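Local coordinates for OLD nuclease (Thermus scotoductus, PDB 6P74), which degrades linear and supercoiled double-stranded DNA in the 5'-to-3' direction, nicks circular DNA, and hydrolyses ATP in a DNA-stimulated manner, at residues L23-G28 against I305-H310; A322-R327 against V336-E341. All blocks are in the same frame, centred on the assembly; numbering follows the deposited sequence.

Interaction 1 of 2, residues L23-G28 against I305-H310; sequences LTAIVG and IIYSTH
Strands 23-27 and 304-308 lie side by side in parallel in the mixed sheet of the ATPase domain, with Leu23 to Ile26 paired in turn with Ile305 to Ser308. The short strand axes run within 6° of each other and 4.8 Å apart. Four backbone hydrogen bonds join them: Thr24 N to Ile305 O, Tyr307 N to Thr24 O, Ile26 N to Tyr307 O and Thr309 N to Ile26 O, the last the longest at 3.1 Å. On the face it shares with Leu23, Ala25 and Ile305, Tyr307 makes the broadest contact. Its CG stands between backbone N and carbonyl carbon (chi1 58°), which lays the ring across the neighbouring strand: CA of Ala25 and Thr24 O both lie over one ring face, displaced toward its rim, CA making a CH-pi contact 4.2 Å from the centroid, and CB of Ala25 is 3.5 Å from Tyr307 OH. CD1 of Leu23 meets the edge of the same ring at CE2 and also packs 3.6 Å from CB of Ile305. The hydroxyl of Tyr307 is hydrogen-bonded to Phe314 O. Strand 23-27 leads into the Walker A P-loop, as in other P-loop NTPases, and Gly28 O accepts a hydrogen bond from Lys34 of the inferred ATP site. Just past the paired strands, a water accepts from Gly28 N and donates to Thr309 O at 2.6 Å, bridging the diverging backbones. On the face of Ile26 and Ile306, Ile26 CD1 approaches Ile306 CG2 at 4.2 Å, while Ser308 OG is hydrogen-bonded to Glu277 OE2.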
# COMPACT_ATOMS: atom_id res chain seq x y z
N LEU A 23 -23.99 7.65 -8.43
CA LEU A 23 -23.62 6.98 -7.20
C LEU A 23 -23.24 5.56 -7.60
O LEU A 23 -24.04 4.87 -8.24
CB LEU A 23 -24.78 6.98 -6.21
CG LEU A 23 -24.45 6.76 -4.75
CD1 LEU A 23 -23.62 7.92 -4.26
CD2 LEU A 23 -25.74 6.67 -3.97
N THR A 24 -22.03 5.14 -7.24
CA THR A 24 -21.56 3.79 -7.51
C THR A 24 -21.12 3.20 -6.18
O THR A 24 -20.17 3.68 -5.56
CB THR A 24 -20.43 3.78 -8.53
OG1 THR A 24 -20.79 4.57 -9.68
CG2 THR A 24 -20.16 2.37 -8.99
N ALA A 25 -21.84 2.16 -5.71
CA ALA A 25 -21.60 1.53 -4.42
C ALA A 25 -21.01 0.16 -4.69
O ALA A 25 -21.69 -0.71 -5.25
CB ALA A 25 -22.89 1.41 -3.60
N ILE A 26 -19.76 -0.03 -4.29
CA ILE A 26 -18.99 -1.21 -4.63
C ILE A 26 -18.87 -2.08 -3.39
O ILE A 26 -18.30 -1.63 -2.38
CB ILE A 26 -17.61 -0.84 -5.19
CG1 ILE A 26 -17.77 0.19 -6.32
CG2 ILE A 26 -16.87 -2.08 -5.57
CD1 ILE A 26 -16.49 0.48 -7.09
N VAL A 27 -19.39 -3.30 -3.45
CA VAL A 27 -19.40 -4.21 -2.31
C VAL A 27 -18.81 -5.56 -2.72
O VAL A 27 -18.73 -5.89 -3.91
CB VAL A 27 -20.82 -4.42 -1.74
CG1 VAL A 27 -21.55 -3.10 -1.66
CG2 VAL A 27 -21.57 -5.41 -2.60
N GLY A 28 -18.43 -6.34 -1.72
CA GLY A 28 -17.82 -7.63 -1.93
C GLY A 28 -16.81 -7.92 -0.84
O GLY A 28 -16.45 -7.03 -0.06
N ILE A 305 -20.27 10.20 -6.74
CA ILE A 305 -19.63 9.52 -5.61
C ILE A 305 -19.42 8.06 -5.98
O ILE A 305 -20.38 7.35 -6.30
CB ILE A 305 -20.45 9.63 -4.31
CG1 ILE A 305 -20.76 11.08 -3.98
CG2 ILE A 305 -19.69 9.02 -3.15
CD1 ILE A 305 -19.52 11.85 -3.57
N ILE A 306 -18.17 7.61 -5.90
CA ILE A 306 -17.82 6.23 -6.13
C ILE A 306 -17.15 5.74 -4.86
O ILE A 306 -16.20 6.35 -4.38
CB ILE A 306 -16.88 6.07 -7.33
CG1 ILE A 306 -17.55 6.57 -8.61
CG2 ILE A 306 -16.37 4.63 -7.46
CD1 ILE A 306 -16.58 6.61 -9.79
N TYR A 307 -17.65 4.63 -4.30
CA TYR A 307 -17.06 4.18 -3.04
C TYR A 307 -17.15 2.67 -2.88
O TYR A 307 -18.04 2.01 -3.42
CB TYR A 307 -17.72 4.88 -1.86
CG TYR A 307 -19.21 4.69 -1.76
CD1 TYR A 307 -19.74 3.55 -1.17
CD2 TYR A 307 -20.08 5.65 -2.24
CE1 TYR A 307 -21.10 3.37 -1.07
CE2 TYR A 307 -21.43 5.49 -2.13
CZ TYR A 307 -21.94 4.35 -1.54
OH TYR A 307 -23.30 4.18 -1.43
N SER A 308 -16.17 2.13 -2.16
CA SER A 308 -16.26 0.82 -1.55
C SER A 308 -16.91 0.97 -0.17
O SER A 308 -16.80 2.02 0.47
CB SER A 308 -14.88 0.16 -1.44
OG SER A 308 -13.99 0.92 -0.64
N THR A 309 -17.63 -0.07 0.26
CA THR A 309 -18.30 -0.03 1.55
C THR A 309 -18.49 -1.44 2.10
O THR A 309 -18.59 -2.42 1.34
CB THR A 309 -19.67 0.65 1.47
OG1 THR A 309 -20.14 0.93 2.79
CG2 THR A 309 -20.68 -0.25 0.79
N HIS A 310 -18.53 -1.53 3.43
CA HIS A 310 -18.92 -2.73 4.15
C HIS A 310 -20.22 -2.54 4.90
O HIS A 310 -20.63 -3.44 5.64
CB HIS A 310 -17.83 -3.13 5.15
CG HIS A 310 -16.66 -3.82 4.52
ND1 HIS A 310 -16.66 -5.17 4.24
CD2 HIS A 310 -15.45 -3.35 4.13
CE1 HIS A 310 -15.51 -5.50 3.69
NE2 HIS A 310 -14.75 -4.41 3.62
O HOH W 1 -18.22 -4.93 1.04

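Interaction 2 of 2, residues A322-R327 against V336-E341; sequences ALRLVR and VSYVRE. With SO4 (sulfate ion), chain G.
Bent at chi2 (-71°), Arg324 brings its CD to 3.8 Å from Tyr338 CB, with guanidinium and ring planes 54° apart; a chi1 of 53° folds the Tyr338 side chain back over its own backbone and sets the ring beneath a sulfate. Arg324 NH1 donates to Leu323 O from above the carbonyl plane and also to Glu321 O, while NE is hydrogen-bonded to Pro19 O; together these bonds fix the guanidinium. The strands of this beta hairpin are held at the hydrogen-bonded antiparallel pair Leu325-Ser337 by Leu325 N to Ser337 O and Ser337 N to Leu325 O hydrogen bonds of 2.8 Å each. At the next, non-hydrogen-bonded pair, Val326 and Val336 lie alongside, CG2 to CG2 at 3.9 Å. On the Ser337 face a water donates to Leu325 O, accepts from Arg327 NE and lies 2.7 Å from Ser337 OG. The sulfate, probably from the crystallisation liquor, places O2 3.3 Å above the centre of the Tyr338 ring and takes weak hydrogen bonds from Tyr338 N. Around the hairpin, Leu325 packs on Leu422 of helix 409-422 in the Toprim domain, Val336 rests on Ile16 of strand 13-19, and Val326 touches Ile26 of strand 23-27.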
# COMPACT_ATOMS: atom_id res chain seq x y z
N ALA A 322 -27.03 1.53 -8.36
CA ALA A 322 -25.71 1.89 -7.84
C ALA A 322 -24.82 0.69 -7.57
O ALA A 322 -23.59 0.83 -7.53
CB ALA A 322 -25.86 2.69 -6.55
N LEU A 323 -25.40 -0.50 -7.44
CA LEU A 323 -24.71 -1.65 -6.87
C LEU A 323 -23.74 -2.28 -7.85
O LEU A 323 -24.08 -2.54 -9.01
CB LEU A 323 -25.73 -2.68 -6.40
CG LEU A 323 -26.52 -2.22 -5.17
CD1 LEU A 323 -27.60 -3.22 -4.79
CD2 LEU A 323 -25.57 -1.92 -4.00
N ARG A 324 -22.53 -2.53 -7.36
CA ARG A 324 -21.52 -3.35 -8.02
C ARG A 324 -21.00 -4.32 -6.99
O ARG A 324 -20.48 -3.90 -5.95
CB ARG A 324 -20.35 -2.50 -8.57
CG ARG A 324 -20.73 -1.25 -9.33
CD ARG A 324 -21.34 -1.59 -10.68
NE ARG A 324 -21.60 -0.37 -11.41
CZ ARG A 324 -22.75 0.29 -11.37
NH1 ARG A 324 -23.77 -0.19 -10.65
NH2 ARG A 324 -22.88 1.41 -12.06
N LEU A 325 -21.10 -5.62 -7.28
CA LEU A 325 -20.64 -6.65 -6.35
C LEU A 325 -19.41 -7.35 -6.93
O LEU A 325 -19.45 -7.84 -8.06
CB LEU A 325 -21.77 -7.64 -6.03
CG LEU A 325 -21.51 -8.92 -5.24
CD1 LEU A 325 -20.85 -8.65 -3.91
CD2 LEU A 325 -22.83 -9.63 -5.01
N VAL A 326 -18.32 -7.36 -6.16
CA VAL A 326 -17.00 -7.78 -6.64
C VAL A 326 -16.56 -8.99 -5.83
O VAL A 326 -16.58 -8.96 -4.59
CB VAL A 326 -15.97 -6.65 -6.53
CG1 VAL A 326 -14.57 -7.11 -7.00
CG2 VAL A 326 -16.39 -5.44 -7.32
N ARG A 327 -16.15 -10.06 -6.51
CA ARG A 327 -15.68 -11.24 -5.79
C ARG A 327 -14.90 -12.15 -6.74
O ARG A 327 -14.96 -12.00 -7.96
CB ARG A 327 -16.83 -11.99 -5.13
CG ARG A 327 -17.62 -12.84 -6.04
CD ARG A 327 -18.95 -13.14 -5.43
NE ARG A 327 -19.97 -12.87 -6.41
CZ ARG A 327 -21.28 -12.91 -6.20
NH1 ARG A 327 -21.76 -13.22 -5.00
NH2 ARG A 327 -22.08 -12.63 -7.21
N VAL A 336 -17.24 -8.96 -11.57
CA VAL A 336 -18.08 -7.88 -11.06
C VAL A 336 -19.50 -8.09 -11.56
O VAL A 336 -19.71 -8.38 -12.74
CB VAL A 336 -17.56 -6.51 -11.51
CG1 VAL A 336 -18.44 -5.41 -10.92
CG2 VAL A 336 -16.11 -6.34 -11.14
N SER A 337 -20.47 -7.91 -10.67
CA SER A 337 -21.89 -8.08 -10.98
C SER A 337 -22.63 -6.78 -10.70
O SER A 337 -22.26 -6.02 -9.81
CB SER A 337 -22.54 -9.20 -10.12
OG SER A 337 -21.71 -10.33 -10.07
N TYR A 338 -23.72 -6.58 -11.44
CA TYR A 338 -24.55 -5.38 -11.40
C TYR A 338 -25.79 -5.63 -12.24
O TYR A 338 -25.84 -6.55 -13.06
CB TYR A 338 -23.79 -4.15 -11.91
CG TYR A 338 -23.17 -4.34 -13.29
CD1 TYR A 338 -23.92 -4.10 -14.45
CD2 TYR A 338 -21.87 -4.76 -13.44
CE1 TYR A 338 -23.38 -4.29 -15.71
CE2 TYR A 338 -21.30 -4.94 -14.71
CZ TYR A 338 -22.06 -4.69 -15.85
OH TYR A 338 -21.52 -4.87 -17.12
N VAL A 339 -26.81 -4.80 -12.02
CA VAL A 339 -28.01 -4.87 -12.85
C VAL A 339 -27.66 -4.38 -14.25
O VAL A 339 -27.19 -3.25 -14.43
CB VAL A 339 -29.16 -4.07 -12.24
CG1 VAL A 339 -30.40 -4.26 -13.07
CG2 VAL A 339 -29.42 -4.51 -10.80
N ARG A 340 -27.86 -5.23 -15.25
CA ARG A 340 -27.63 -4.86 -16.64
C ARG A 340 -28.66 -3.84 -17.11
O ARG A 340 -29.79 -3.79 -16.61
CB ARG A 340 -27.67 -6.10 -17.54
CG ARG A 340 -26.61 -7.15 -17.24
CD ARG A 340 -26.63 -8.32 -18.23
NE ARG A 340 -26.32 -7.90 -19.60
CZ ARG A 340 -25.11 -7.54 -20.04
NH1 ARG A 340 -24.06 -7.53 -19.22
NH2 ARG A 340 -24.95 -7.16 -21.31
N GLU A 341 -28.26 -3.03 -18.09
CA GLU A 341 -29.14 -1.99 -18.62
C GLU A 341 -30.48 -2.56 -19.10
O GLU A 341 -31.55 -2.09 -18.70
CB GLU A 341 -28.43 -1.26 -19.77
CG GLU A 341 -27.69 -0.01 -19.31
CD GLU A 341 -28.65 1.09 -18.94
OE1 GLU A 341 -29.71 1.18 -19.60
OE2 GLU A 341 -28.35 1.85 -17.98
S SO4 G . -23.55 -8.97 -14.67
O1 SO4 G . -24.56 -9.73 -15.40
O2 SO4 G . -23.89 -7.55 -14.74
O3 SO4 G . -23.55 -9.40 -13.27
O4 SO4 G . -22.24 -9.19 -15.26
O HOH W 2 -19.38 -10.76 -8.74

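In the fold
Both interactions belong to one mixed sheet of the ATPase domain, their centres 10 Å apart. Strand 23-27 lies between strands 304-308 and 323-328; its Val27 is probably hydrogen-bonded through N and O to Arg324 O and Val326 N. Along the chain the contacts come in series: interaction 1 joins segments 277 residues apart, enclosing the dimerization region, whereas interaction 2 is a local hairpin that follows it in the sequence and includes strand 334-337, the outermost on that side within the chain. The sheet thus brings together the N- and C-terminal parts of the ATPase domain around the P-loop strand, and its hairpin end faces the Toprim nuclease domain.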